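Local coordinates for protein parahox neighbor (Phaeodactylum tricornutum CCAP 1055/1, PDB 5Z5M) that probably converts 5-hydroxyisourate to (S)-allantoin, by hydrolysis followed by stereoselective decarboxylation, in the closing steps of urate degradation, at residues I46-Q51 against N277-Y282; T184-D189 against D223-G228; W245-G250 against I269-G274. All coordinates share one frame; numbering follows the deposited sequence.

Overall arrangement
Interaction 1 is one place where the OHCU decarboxylase part and the transthyretin-like part meet: the start of helix 49-61, in the former, touches the turn leading into strand 281-289 of the latter. Interactions 2 and 3 lie wholly in the transthyretin-like part, with centres about 13 Å apart, and are in turn about 24 Å and 26 Å from the centre of interaction 1. Strand 281-289 runs beside strand 182-189, so interaction 1 joins interaction 2 through His281 NE2 and Thr184 OG1, 2.9 Å apart, a probable hydrogen bond. Interactions 2 and 3 meet face to face between two sheets, where Cys185 SG lies 3.7 Å from Phe247 CE1.

Interaction 1 of 3, residues I46-Q51 against N277-Y282; sequences IETISQ and NPDDHY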
ATOM      1  N   ILE A  46       2.434 -33.956 -18.868  1.00 15.51           N
ATOM      2  CA  ILE A  46       3.249 -32.741 -18.797  1.00 11.92           C
ATOM      3  C   ILE A  46       3.210 -31.970 -20.110  1.00 16.69           C
ATOM      4  O   ILE A  46       3.647 -32.472 -21.144  1.00 14.41           O
ATOM      5  CB  ILE A  46       4.710 -33.053 -18.453  1.00 17.96           C
ATOM      6  CG1 ILE A  46       4.799 -33.722 -17.082  1.00 16.47           C
ATOM      7  CG2 ILE A  46       5.533 -31.765 -18.481  1.00  9.96           C
ATOM      8  CD1 ILE A  46       6.184 -34.253 -16.742  1.00 15.38           C
ATOM      9  N   GLU A  47       2.701 -30.742 -20.065  1.00 11.72           N
ATOM     10  CA  GLU A  47       2.466 -29.987 -21.292  1.00 11.96           C
ATOM     11  C   GLU A  47       3.328 -28.732 -21.410  1.00 17.00           C
ATOM     12  O   GLU A  47       3.523 -28.217 -22.510  1.00 17.40           O
ATOM     13  CB  GLU A  47       0.988 -29.601 -21.394  1.00 16.23           C
ATOM     14  CG  GLU A  47       0.035 -30.780 -21.535  1.00 17.83           C
ATOM     15  CD  GLU A  47      -1.406 -30.340 -21.779  1.00 29.05           C
ATOM     16  OE1 GLU A  47      -1.680 -29.124 -21.713  1.00 33.23           O
ATOM     17  OE2 GLU A  47      -2.264 -31.210 -22.037  1.00 38.58           O
ATOM     18  N   THR A  48       3.838 -28.236 -20.286  1.00 10.64           N
ATOM     19  CA  THR A  48       4.599 -26.988 -20.290  1.00  9.73           C
ATOM     20  C   THR A  48       5.938 -27.142 -19.571  1.00 16.13           C
ATOM     21  O   THR A  48       6.174 -28.129 -18.875  1.00  9.70           O
ATOM     22  CB  THR A  48       3.812 -25.844 -19.618  1.00 12.82           C
ATOM     23  OG1 THR A  48       3.567 -26.174 -18.244  1.00 12.00           O
ATOM     24  CG2 THR A  48       2.490 -25.598 -20.329  1.00 20.16           C
ATOM     25  N   ILE A  49       6.819 -26.161 -19.733  1.00 15.74           N
ATOM     26  CA  ILE A  49       8.109 -26.232 -19.064  1.00 10.00           C
ATOM     27  C   ILE A  49       7.910 -26.064 -17.553  1.00  6.98           C
ATOM     28  O   ILE A  49       8.645 -26.655 -16.756  1.00 11.29           O
ATOM     29  CB  ILE A  49       9.104 -25.187 -19.625  1.00 13.60           C
ATOM     30  CG1 ILE A  49      10.510 -25.428 -19.062  1.00 22.35           C
ATOM     31  CG2 ILE A  49       8.627 -23.771 -19.359  1.00 17.25           C
ATOM     32  CD1 ILE A  49      11.568 -24.532 -19.656  1.00 24.77           C
ATOM     33  N   SER A  50       6.887 -25.308 -17.161  1.00  8.09           N
ATOM     34  CA  SER A  50       6.539 -25.168 -15.747  1.00 10.97           C
ATOM     35  C   SER A  50       6.208 -26.514 -15.121  1.00  9.21           C
ATOM     36  O   SER A  50       6.703 -26.855 -14.046  1.00  6.61           O
ATOM     37  CB  SER A  50       5.350 -24.225 -15.566  1.00 12.76           C
ATOM     38  OG  SER A  50       5.700 -22.895 -15.880  1.00 17.70           O
ATOM     39  N   GLN A  51       5.358 -27.277 -15.803  1.00  9.97           N
ATOM     40  CA  GLN A  51       4.950 -28.585 -15.310  1.00  9.71           C
ATOM     41  C   GLN A  51       6.124 -29.561 -15.262  1.00  6.89           C
ATOM     42  O   GLN A  51       6.211 -30.398 -14.363  1.00  6.57           O
ATOM     43  CB  GLN A  51       3.823 -29.146 -16.180  1.00 11.36           C
ATOM     44  CG  GLN A  51       2.505 -28.402 -16.010  1.00 15.25           C
ATOM     45  CD  GLN A  51       1.466 -28.805 -17.037  1.00 20.11           C
ATOM     46  OE1 GLN A  51       1.772 -29.485 -18.012  1.00 15.23           O
ATOM     47  NE2 GLN A  51       0.228 -28.379 -16.823  1.00 25.89           N
ATOM     48  N   ASN A 277       9.117 -16.586 -15.448  1.00  7.14           N
ATOM     49  CA  ASN A 277       8.475 -17.768 -16.031  1.00  8.93           C
ATOM     50  C   ASN A 277       7.604 -17.412 -17.238  1.00 10.76           C
ATOM     51  O   ASN A 277       6.553 -16.795 -17.090  1.00 11.37           O
ATOM     52  CB  ASN A 277       7.642 -18.497 -14.961  1.00 12.13           C
ATOM     53  CG  ASN A 277       7.025 -19.803 -15.467  1.00 11.65           C
ATOM     54  OD1 ASN A 277       6.944 -20.045 -16.666  1.00 16.35           O
ATOM     55  ND2 ASN A 277       6.588 -20.649 -14.539  1.00 10.96           N
ATOM     56  N   PRO A 278       8.029 -17.838 -18.436  1.00 11.36           N
ATOM     57  CA  PRO A 278       7.356 -17.480 -19.690  1.00 18.62           C
ATOM     58  C   PRO A 278       5.976 -18.123 -19.868  1.00  9.77           C
ATOM     59  O   PRO A 278       5.258 -17.728 -20.786  1.00  8.05           O
ATOM     60  CB  PRO A 278       8.333 -17.976 -20.762  1.00 17.82           C
ATOM     61  CG  PRO A 278       9.120 -19.053 -20.104  1.00 15.65           C
ATOM     62  CD  PRO A 278       9.212 -18.689 -18.655  1.00 14.98           C
ATOM     63  N   ASP A 279       5.633 -19.095 -19.020  1.00 11.02           N
ATOM     64  CA  ASP A 279       4.306 -19.717 -19.013  1.00 13.64           C
ATOM     65  C   ASP A 279       3.248 -18.880 -18.298  1.00 13.68           C
ATOM     66  O   ASP A 279       2.051 -19.025 -18.561  1.00 17.00           O
ATOM     67  CB  ASP A 279       4.351 -21.091 -18.332  1.00 11.58           C
ATOM     68  CG  ASP A 279       5.049 -22.147 -19.165  1.00 18.40           C
ATOM     69  OD1 ASP A 279       4.964 -22.094 -20.414  1.00 16.55           O
ATOM     70  OD2 ASP A 279       5.660 -23.054 -18.556  1.00 21.40           O
ATOM     71  N   ASP A 280       3.689 -18.025 -17.378  1.00 13.69           N
ATOM     72  CA  ASP A 280       2.777 -17.373 -16.435  1.00  8.82           C
ATOM     73  C   ASP A 280       2.119 -16.106 -16.955  1.00 12.85           C
ATOM     74  O   ASP A 280       2.652 -15.423 -17.828  1.00 10.80           O
ATOM     75  CB  ASP A 280       3.512 -17.029 -15.135  1.00 16.28           C
ATOM     76  CG  ASP A 280       3.744 -18.236 -14.252  1.00 30.13           C
ATOM     77  OD1 ASP A 280       3.151 -19.302 -14.525  1.00 22.80           O
ATOM     78  OD2 ASP A 280       4.515 -18.115 -13.278  1.00 33.32           O
ATOM     79  N   HIS A 281       0.955 -15.797 -16.389  1.00 11.34           N
ATOM     80  CA  HIS A 281       0.340 -14.488 -16.548  1.00 15.50           C
ATOM     81  C   HIS A 281       0.868 -13.553 -15.458  1.00 15.28           C
ATOM     82  O   HIS A 281       0.622 -13.764 -14.267  1.00 14.47           O
ATOM     83  CB  HIS A 281      -1.183 -14.586 -16.472  1.00 15.72           C
ATOM     84  CG  HIS A 281      -1.876 -13.260 -16.469  1.00 10.90           C
ATOM     85  ND1 HIS A 281      -3.180 -13.102 -16.054  1.00 19.52           N
ATOM     86  CD2 HIS A 281      -1.446 -12.024 -16.830  1.00  9.27           C
ATOM     87  CE1 HIS A 281      -3.525 -11.832 -16.158  1.00 20.06           C
ATOM     88  NE2 HIS A 281      -2.487 -11.155 -16.625  1.00 16.00           N
ATOM     89  N   TYR A 282       1.622 -12.541 -15.866  1.00 10.83           N
ATOM     90  CA  TYR A 282       2.101 -11.531 -14.929  1.00  8.29           C
ATOM     91  C   TYR A 282       1.211 -10.308 -15.031  1.00  8.21           C
ATOM     92  O   TYR A 282       1.046  -9.742 -16.105  1.00 11.87           O
ATOM     93  CB  TYR A 282       3.554 -11.147 -15.215  1.00 10.41           C
ATOM     94  CG  TYR A 282       4.600 -12.077 -14.641  1.00  9.82           C
ATOM     95  CD1 TYR A 282       4.668 -13.409 -15.025  1.00 12.68           C
ATOM     96  CD2 TYR A 282       5.543 -11.609 -13.737  1.00  6.69           C
ATOM     97  CE1 TYR A 282       5.640 -14.252 -14.508  1.00 12.16           C
ATOM     98  CE2 TYR A 282       6.514 -12.439 -13.219  1.00 15.03           C
ATOM     99  CZ  TYR A 282       6.556 -13.760 -13.602  1.00 11.04           C
ATOM    100  OH  TYR A 282       7.525 -14.590 -13.090  1.00 22.85           O
TER
HETATM  101  O   HOH W   1       6.070 -24.305 -21.811  1.00 20.70           O
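Ser50 and Asp279 reach each other with matching first torsions: OG of Ser50 (chi1 -69°) and CG of Asp279 (chi1 -72°) each stand opposite their own carbonyl carbon and beside their own backbone N. Asn277 is turned the other way, its CG opposite the backbone N (chi1 -176°), which carries its amide to the same hydroxyl. The three side chains are linked in a short chain of hydrogen bonds. Ser50 OG gives its proton to Asp279 OD2, 2.7 Å away, on the lone pair turned away from OD1, and receives Asn277 ND2 at 2.8 Å, almost in the amide plane; a serine suits the middle because its hydroxyl donates and accepts at once. Asp279 OD2 takes a second bond, from Ser50 N at 2.9 Å, arriving nearly in line with the C-O bond. A water bridges Asp279 OD1 to Ile49 N, so the carboxylate serves two amides of the first turn of helix 49-61, one directly and one through water. An aspartate fits there, since the helix dipole would probably favour its negative charge. Thr48 OG1 accepts Gln51 N, part of a capping box, while Asn277 OD1 accepts Asp279 N in an Asx turn within the type I turn 277-280. Trp167 of helix 151-173 packs on Ile49, Ser50 and Asn277. Such polar binding of a helix N-terminus by a turn here joins the helical decarboxylase part to the transthyretin-like part.

Interaction 2 of 3, residues T184-D189 against D223-G228; sequences TCHVLD and DGRLEG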
ATOM      1  N   THR A 184       0.137  -8.041 -18.381  1.00  9.72           N
ATOM      2  CA  THR A 184      -0.901  -7.023 -18.391  1.00  8.34           C
ATOM      3  C   THR A 184      -0.627  -5.957 -17.340  1.00 13.79           C
ATOM      4  O   THR A 184       0.217  -6.131 -16.452  1.00 14.43           O
ATOM      5  CB  THR A 184      -2.298  -7.618 -18.128  1.00 14.99           C
ATOM      6  OG1 THR A 184      -2.291  -8.311 -16.872  1.00 13.50           O
ATOM      7  CG2 THR A 184      -2.702  -8.575 -19.248  1.00 13.03           C
ATOM      8  N   CYS A 185      -1.372  -4.864 -17.437  1.00  9.12           N
ATOM      9  CA  CYS A 185      -1.215  -3.737 -16.539  1.00 11.73           C
ATOM     10  C   CYS A 185      -2.567  -3.096 -16.256  1.00 17.96           C
ATOM     11  O   CYS A 185      -3.475  -3.141 -17.082  1.00 13.01           O
ATOM     12  CB  CYS A 185      -0.255  -2.711 -17.137  1.00 18.50           C
ATOM     13  SG  CYS A 185       0.247  -1.416 -15.985  1.00 17.74           S
ATOM     14  N   HIS A 186      -2.690  -2.517 -15.072  1.00 10.54           N
ATOM     15  CA  HIS A 186      -3.879  -1.787 -14.667  1.00 14.00           C
ATOM     16  C   HIS A 186      -3.414  -0.594 -13.844  1.00 11.90           C
ATOM     17  O   HIS A 186      -2.494  -0.721 -13.037  1.00 12.60           O
ATOM     18  CB  HIS A 186      -4.818  -2.693 -13.865  1.00 17.30           C
ATOM     19  CG  HIS A 186      -6.015  -1.995 -13.302  1.00 23.87           C
ATOM     20  ND1 HIS A 186      -7.037  -1.514 -14.091  1.00 27.47           N
ATOM     21  CD2 HIS A 186      -6.357  -1.707 -12.024  1.00 23.83           C
ATOM     22  CE1 HIS A 186      -7.956  -0.951 -13.323  1.00 34.33           C
ATOM     23  NE2 HIS A 186      -7.566  -1.056 -12.066  1.00 45.64           N
ATOM     24  N   VAL A 187      -4.013   0.568 -14.063  1.00  6.62           N
ATOM     25  CA  VAL A 187      -3.682   1.733 -13.253  1.00  6.15           C
ATOM     26  C   VAL A 187      -4.913   2.217 -12.495  1.00 11.40           C
ATOM     27  O   VAL A 187      -5.969   2.464 -13.085  1.00 11.12           O
ATOM     28  CB  VAL A 187      -3.132   2.891 -14.093  1.00 12.07           C
ATOM     29  CG1 VAL A 187      -2.748   4.053 -13.175  1.00 10.31           C
ATOM     30  CG2 VAL A 187      -1.948   2.425 -14.921  1.00 10.40           C
ATOM     31  N   LEU A 188      -4.774   2.332 -11.182  1.00  6.77           N
ATOM     32  CA  LEU A 188      -5.855   2.820 -10.337  1.00  8.30           C
ATOM     33  C   LEU A 188      -5.479   4.115  -9.627  1.00  9.40           C
ATOM     34  O   LEU A 188      -4.451   4.183  -8.954  1.00 11.14           O
ATOM     35  CB  LEU A 188      -6.235   1.769  -9.302  1.00 12.55           C
ATOM     36  CG  LEU A 188      -7.288   2.255  -8.309  1.00 19.55           C
ATOM     37  CD1 LEU A 188      -8.686   2.043  -8.860  1.00 22.05           C
ATOM     38  CD2 LEU A 188      -7.109   1.560  -6.972  1.00 35.07           C
ATOM     39  N   ASP A 189      -6.326   5.129  -9.783  1.00  8.14           N
ATOM     40  CA  ASP A 189      -6.167   6.425  -9.128  1.00 10.23           C
ATOM     41  C   ASP A 189      -6.770   6.343  -7.724  1.00 12.60           C
ATOM     42  O   ASP A 189      -7.987   6.395  -7.569  1.00 13.09           O
ATOM     43  CB  ASP A 189      -6.848   7.512  -9.977  1.00 13.47           C
ATOM     44  CG  ASP A 189      -6.781   8.908  -9.363  1.00 17.47           C
ATOM     45  OD1 ASP A 189      -6.301   9.082  -8.223  1.00 18.11           O
ATOM     46  OD2 ASP A 189      -7.250   9.845 -10.043  1.00 15.95           O
ATOM     47  N   ASP A 223     -11.159   1.726 -18.598  1.00 19.46           N
ATOM     48  CA  ASP A 223     -11.140   0.733 -17.537  1.00 18.50           C
ATOM     49  C   ASP A 223      -9.799   0.766 -16.789  1.00 19.70           C
ATOM     50  O   ASP A 223      -9.610   0.058 -15.800  1.00 21.40           O
ATOM     51  CB  ASP A 223     -11.399  -0.659 -18.118  1.00 25.72           C
ATOM     52  CG  ASP A 223     -11.724  -1.687 -17.057  1.00 46.83           C
ATOM     53  OD1 ASP A 223     -11.971  -1.298 -15.895  1.00 57.51           O
ATOM     54  OD2 ASP A 223     -11.729  -2.892 -17.387  1.00 54.73           O
ATOM     55  N   GLY A 224      -8.873   1.594 -17.268  1.00 13.45           N
ATOM     56  CA  GLY A 224      -7.571   1.741 -16.634  1.00 16.13           C
ATOM     57  C   GLY A 224      -6.605   0.649 -17.054  1.00 16.80           C
ATOM     58  O   GLY A 224      -5.526   0.497 -16.480  1.00 13.47           O
ATOM     59  N   ARG A 225      -7.004  -0.114 -18.067  1.00 12.01           N
ATOM     60  CA  ARG A 225      -6.192  -1.205 -18.570  1.00 10.23           C
ATOM     61  C   ARG A 225      -5.551  -0.791 -19.877  1.00 10.62           C
ATOM     62  O   ARG A 225      -5.896   0.248 -20.427  1.00 12.07           O
ATOM     63  CB  ARG A 225      -7.051  -2.464 -18.722  1.00 18.78           C
ATOM     64  CG  ARG A 225      -7.649  -2.873 -17.376  1.00 24.58           C
ATOM     65  CD  ARG A 225      -8.417  -4.179 -17.396  1.00 21.37           C
ATOM     66  NE  ARG A 225      -8.490  -4.729 -16.042  1.00 50.95           N
ATOM     67  CZ  ARG A 225      -9.567  -4.688 -15.264  1.00 53.52           C
ATOM     68  NH1 ARG A 225     -10.690  -4.141 -15.703  1.00 49.15           N
ATOM     69  NH2 ARG A 225      -9.525  -5.209 -14.044  1.00 53.37           N
ATOM     70  N   LEU A 226      -4.594  -1.570 -20.365  1.00 11.65           N
ATOM     71  CA  LEU A 226      -3.905  -1.180 -21.590  1.00 11.78           C
ATOM     72  C   LEU A 226      -4.821  -1.303 -22.798  1.00 16.60           C
ATOM     73  O   LEU A 226      -5.448  -2.336 -23.010  1.00 15.77           O
ATOM     74  CB  LEU A 226      -2.650  -2.024 -21.809  1.00 16.59           C
ATOM     75  CG  LEU A 226      -1.549  -1.908 -20.751  1.00 18.76           C
ATOM     76  CD1 LEU A 226      -0.359  -2.754 -21.144  1.00 20.68           C
ATOM     77  CD2 LEU A 226      -1.136  -0.453 -20.554  1.00 14.60           C
ATOM     78  N   GLU A 227      -4.898  -0.240 -23.585  1.00 13.52           N
ATOM     79  CA  GLU A 227      -5.619  -0.297 -24.846  1.00 14.43           C
ATOM     80  C   GLU A 227      -4.935  -1.306 -25.769  1.00 14.53           C
ATOM     81  O   GLU A 227      -3.731  -1.218 -26.011  1.00 22.12           O
ATOM     82  CB  GLU A 227      -5.665   1.085 -25.486  1.00 29.18           C
ATOM     83  CG  GLU A 227      -6.929   1.376 -26.254  1.00 37.72           C
ATOM     84  CD  GLU A 227      -6.900   2.754 -26.874  1.00 53.48           C
ATOM     85  OE1 GLU A 227      -5.983   3.033 -27.678  1.00 61.49           O
ATOM     86  OE2 GLU A 227      -7.775   3.574 -26.524  1.00 59.02           O
ATOM     87  N   GLY A 228      -5.695  -2.277 -26.263  1.00 24.67           N
ATOM     88  CA  GLY A 228      -5.132  -3.290 -27.138  1.00 23.45           C
ATOM     89  C   GLY A 228      -4.720  -4.564 -26.425  1.00 25.64           C
ATOM     90  O   GLY A 228      -4.170  -5.475 -27.042  1.00 32.80           O
TER
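The imidazole of His186 has the guanidinium of Arg225 over one face, through NH2, and Asp223 O at its edge, in the ring plane, 3.1 Å from His186 CE1. In turn, His186 ND1 lies over a face of the guanidinium, offset toward its rim, and the aliphatic Arg225 CG comes to 3.6 Å from His186 ND1. This is the transthyretin-like fold: strand 182-189, which carries the Cys-His-Val-Leu-Asp sequence, is flanked by the loop leading to strand 232-233. With CG anti to the backbone N (chi1 175°), the histidine ring stands up beside that loop. An alanine in place of His186 is likely to leave that face of the guanidinium uncovered, with the Asp223 pairing still holding it, and to open a gap beside the Asp223 carbonyl. Arg225 pairs with Asp223 of its own segment, although their modelled separation is too short to be trusted, and it packs on Ser299 of the second subunit. Backbone contacts fix the approach. Val187 N donates to Gly224 O at 2.9 Å, and His186 CA-H points at Gly224 O, with CA 3.3 Å from that oxygen. Glycine suits position 224 twice over: its phi is positive, at 82°, and a beta carbon would clash with the oxygen of Val187. On the side facing strand 241-248, Trp245 receives both Cys185 and Leu226, small and branched apolar residues suited to this interior; they touch each other through Cys185 CB and Leu226 CG, 3.9 Å apart.

Interaction 3 of 3, residues W245-G250 against I269-G274; sequences WTFFCG and IPLRFG
Trp245 and Leu271 form one antiparallel hydrogen-bonded pair and Phe247 and Ile269 the next, both in the four-stranded sheet of the transthyretin-like beta sandwich. Each pair exchanges two backbone bonds; the straightest runs from Phe247 N to Ile269 O, 2.8 Å long with an angle of 177° at the hydrogen. Between them lies the non-hydrogen-bonded pair Thr246 and Pro270, a place where proline costs the pairing nothing, because no N-H is needed toward this neighbour. Pro270 CA instead lies 3.4 Å from Trp245 O, a CA-H...O contact.

On the face bearing Trp245, Phe247, Ile269 and Leu271 the side chains interlock. Leu271 CB sits at the edges of both aromatic rings, in their planes, and the CD2 branch of Leu271 reaches Phe247 CE2 at 3.6 Å. Phe273, with CG between its backbone N and carbonyl carbon (chi1 70°), brings CE1 over one face of the indole, 3.5 Å from Trp245 NE1. The five-membered ring of Trp245 and the Phe273 ring are nearly parallel, at 26°, but slid apart so that they barely overlap.

Further out, strands 182-189 and 281-289 of the facing sheet close over this layer: the large rings of Phe247 and Trp245 span the gap between the sheets, Phe247 meeting Cys185 and Val187, and Trp245 meeting Val284. Strand 268-275 is outermost within the chain, and there a third subunit joins it by backbone hydrogen bonds at Gly274, while Phe265 of that third subunit packs on Phe273. Just beyond the last strand pair, Cys249 SG rests 3.8 Å from Ile269 CD1.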
ATOM      1  N   TRP A 245       8.519  -0.403 -16.593  1.00  7.22           N
ATOM      2  CA  TRP A 245       7.444   0.483 -17.019  1.00  5.86           C
ATOM      3  C   TRP A 245       7.896   1.920 -16.828  1.00 10.82           C
ATOM      4  O   TRP A 245       8.714   2.213 -15.957  1.00 12.01           O
ATOM      5  CB  TRP A 245       6.153   0.309 -16.208  1.00  9.59           C
ATOM      6  CG  TRP A 245       5.416  -1.010 -16.227  1.00 13.48           C
ATOM      7  CD1 TRP A 245       5.269  -1.866 -15.173  1.00 13.90           C
ATOM      8  CD2 TRP A 245       4.646  -1.570 -17.306  1.00  9.07           C
ATOM      9  NE1 TRP A 245       4.491  -2.937 -15.534  1.00 13.37           N
ATOM     10  CE2 TRP A 245       4.100  -2.785 -16.840  1.00 13.36           C
ATOM     11  CE3 TRP A 245       4.393  -1.181 -18.626  1.00  7.30           C
ATOM     12  CZ2 TRP A 245       3.316  -3.613 -17.642  1.00 10.93           C
ATOM     13  CZ3 TRP A 245       3.605  -2.009 -19.424  1.00  7.60           C
ATOM     14  CH2 TRP A 245       3.080  -3.208 -18.926  1.00 10.29           C
ATOM     15  N   THR A 246       7.326   2.815 -17.620  1.00  5.88           N
ATOM     16  CA  THR A 246       7.390   4.240 -17.340  1.00  8.91           C
ATOM     17  C   THR A 246       5.962   4.760 -17.337  1.00  9.03           C
ATOM     18  O   THR A 246       5.299   4.751 -18.370  1.00  9.07           O
ATOM     19  CB  THR A 246       8.241   5.011 -18.377  1.00 17.68           C
ATOM     20  OG1 THR A 246       9.581   4.503 -18.380  1.00 14.84           O
ATOM     21  CG2 THR A 246       8.275   6.493 -18.034  1.00 15.40           C
ATOM     22  N   PHE A 247       5.469   5.157 -16.167  1.00  6.73           N
ATOM     23  CA  PHE A 247       4.123   5.703 -16.052  1.00  5.96           C
ATOM     24  C   PHE A 247       4.173   7.225 -16.068  1.00  9.04           C
ATOM     25  O   PHE A 247       4.828   7.837 -15.222  1.00 11.17           O
ATOM     26  CB  PHE A 247       3.442   5.226 -14.769  1.00  4.77           C
ATOM     27  CG  PHE A 247       3.248   3.739 -14.700  1.00  8.07           C
ATOM     28  CD1 PHE A 247       2.127   3.147 -15.258  1.00  9.44           C
ATOM     29  CD2 PHE A 247       4.177   2.937 -14.060  1.00  6.86           C
ATOM     30  CE1 PHE A 247       1.936   1.772 -15.187  1.00  6.36           C
ATOM     31  CE2 PHE A 247       3.996   1.570 -13.981  1.00  7.13           C
ATOM     32  CZ  PHE A 247       2.871   0.982 -14.551  1.00 11.48           C
ATOM     33  N   PHE A 248       3.485   7.842 -17.022  1.00 10.05           N
ATOM     34  CA  PHE A 248       3.496   9.302 -17.103  1.00  7.07           C
ATOM     35  C   PHE A 248       2.328   9.877 -16.312  1.00 12.62           C
ATOM     36  O   PHE A 248       1.349  10.354 -16.881  1.00 15.08           O
ATOM     37  CB  PHE A 248       3.462   9.758 -18.567  1.00  9.08           C
ATOM     38  CG  PHE A 248       4.714   9.417 -19.325  1.00 15.66           C
ATOM     39  CD1 PHE A 248       4.834   8.206 -19.985  1.00 11.79           C
ATOM     40  CD2 PHE A 248       5.789  10.292 -19.339  1.00 20.85           C
ATOM     41  CE1 PHE A 248       5.993   7.882 -20.672  1.00 17.79           C
ATOM     42  CE2 PHE A 248       6.949   9.975 -20.016  1.00 18.69           C
ATOM     43  CZ  PHE A 248       7.054   8.768 -20.682  1.00 17.30           C
ATOM     44  N   CYS A 249       2.449   9.831 -14.987  1.00  9.77           N
ATOM     45  CA  CYS A 249       1.345  10.182 -14.101  1.00  9.61           C
ATOM     46  C   CYS A 249       1.103  11.678 -14.012  1.00 12.29           C
ATOM     47  O   CYS A 249      -0.013  12.109 -13.730  1.00 15.19           O
ATOM     48  CB  CYS A 249       1.590   9.627 -12.702  1.00 19.17           C
ATOM     49  SG  CYS A 249       1.615   7.843 -12.664  1.00 23.14           S
ATOM     50  N   GLY A 250       2.156  12.461 -14.231  1.00 16.66           N
ATOM     51  CA  GLY A 250       2.041  13.909 -14.210  1.00 12.64           C
ATOM     52  C   GLY A 250       1.026  14.421 -15.212  1.00 11.44           C
ATOM     53  O   GLY A 250       0.202  15.279 -14.889  1.00 15.50           O
ATOM     54  N   ILE A 269       6.842   7.941 -13.246  1.00 12.00           N
ATOM     55  CA  ILE A 269       7.170   6.853 -12.323  1.00  8.84           C
ATOM     56  C   ILE A 269       7.761   5.649 -13.043  1.00 11.27           C
ATOM     57  O   ILE A 269       7.089   5.026 -13.877  1.00 10.88           O
ATOM     58  CB  ILE A 269       5.931   6.381 -11.533  1.00 10.84           C
ATOM     59  CG1 ILE A 269       5.345   7.525 -10.706  1.00 17.51           C
ATOM     60  CG2 ILE A 269       6.278   5.173 -10.642  1.00 13.86           C
ATOM     61  CD1 ILE A 269       4.134   7.113  -9.883  1.00 19.28           C
ATOM     62  N   PRO A 270       9.024   5.321 -12.735  1.00 11.88           N
ATOM     63  CA  PRO A 270       9.605   4.073 -13.234  1.00 14.12           C
ATOM     64  C   PRO A 270       9.199   2.894 -12.348  1.00 16.96           C
ATOM     65  O   PRO A 270       9.109   3.045 -11.128  1.00 11.83           O
ATOM     66  CB  PRO A 270      11.109   4.335 -13.152  1.00 20.37           C
ATOM     67  CG  PRO A 270      11.241   5.231 -11.964  1.00 14.77           C
ATOM     68  CD  PRO A 270      10.010   6.121 -11.978  1.00  9.08           C
ATOM     69  N   LEU A 271       8.930   1.749 -12.963  1.00 12.18           N
ATOM     70  CA  LEU A 271       8.596   0.534 -12.223  1.00 12.50           C
ATOM     71  C   LEU A 271       9.417  -0.610 -12.787  1.00  9.05           C
ATOM     72  O   LEU A 271       9.080  -1.171 -13.831  1.00 10.65           O
ATOM     73  CB  LEU A 271       7.097   0.220 -12.315  1.00 16.48           C
ATOM     74  CG  LEU A 271       6.415  -0.376 -11.078  1.00 16.80           C
ATOM     75  CD1 LEU A 271       6.517   0.596  -9.921  1.00 33.67           C
ATOM     76  CD2 LEU A 271       4.946  -0.717 -11.354  1.00 10.02           C
ATOM     77  N   ARG A 272      10.498  -0.941 -12.088  1.00  7.75           N
ATOM     78  CA  ARG A 272      11.450  -1.957 -12.524  1.00  5.41           C
ATOM     79  C   ARG A 272      11.075  -3.321 -11.937  1.00 13.60           C
ATOM     80  O   ARG A 272      10.823  -3.428 -10.734  1.00  6.17           O
ATOM     81  CB  ARG A 272      12.866  -1.550 -12.102  1.00 14.71           C
ATOM     82  CG  ARG A 272      13.993  -2.406 -12.647  1.00 12.11           C
ATOM     83  CD  ARG A 272      15.337  -1.765 -12.302  1.00 16.78           C
ATOM     84  NE  ARG A 272      15.410  -0.387 -12.783  1.00 20.15           N
ATOM     85  CZ  ARG A 272      16.340   0.491 -12.416  1.00 23.11           C
ATOM     86  NH1 ARG A 272      17.286   0.140 -11.563  1.00 20.58           N
ATOM     87  NH2 ARG A 272      16.324   1.726 -12.903  1.00 21.06           N
ATOM     88  N   PHE A 273      11.026  -4.349 -12.783  1.00  8.47           N
ATOM     89  CA  PHE A 273      10.607  -5.681 -12.346  1.00 11.35           C
ATOM     90  C   PHE A 273      11.146  -6.817 -13.221  1.00  7.56           C
ATOM     91  O   PHE A 273      11.523  -6.617 -14.381  1.00  9.62           O
ATOM     92  CB  PHE A 273       9.077  -5.759 -12.292  1.00  8.87           C
ATOM     93  CG  PHE A 273       8.417  -5.731 -13.646  1.00  7.94           C
ATOM     94  CD1 PHE A 273       8.207  -4.532 -14.303  1.00  6.06           C
ATOM     95  CD2 PHE A 273       8.010  -6.905 -14.255  1.00  7.84           C
ATOM     96  CE1 PHE A 273       7.596  -4.499 -15.546  1.00 12.21           C
ATOM     97  CE2 PHE A 273       7.400  -6.882 -15.499  1.00 14.53           C
ATOM     98  CZ  PHE A 273       7.192  -5.680 -16.145  1.00 10.97           C
ATOM     99  N   GLY A 274      11.168  -8.020 -12.654  1.00  7.66           N
ATOM    100  CA  GLY A 274      11.673  -9.178 -13.361  1.00  8.27           C
ATOM    101  C   GLY A 274      10.572 -10.158 -13.705  1.00 15.73           C
ATOM    102  O   GLY A 274       9.611 -10.313 -12.946  1.00  8.53           O
TER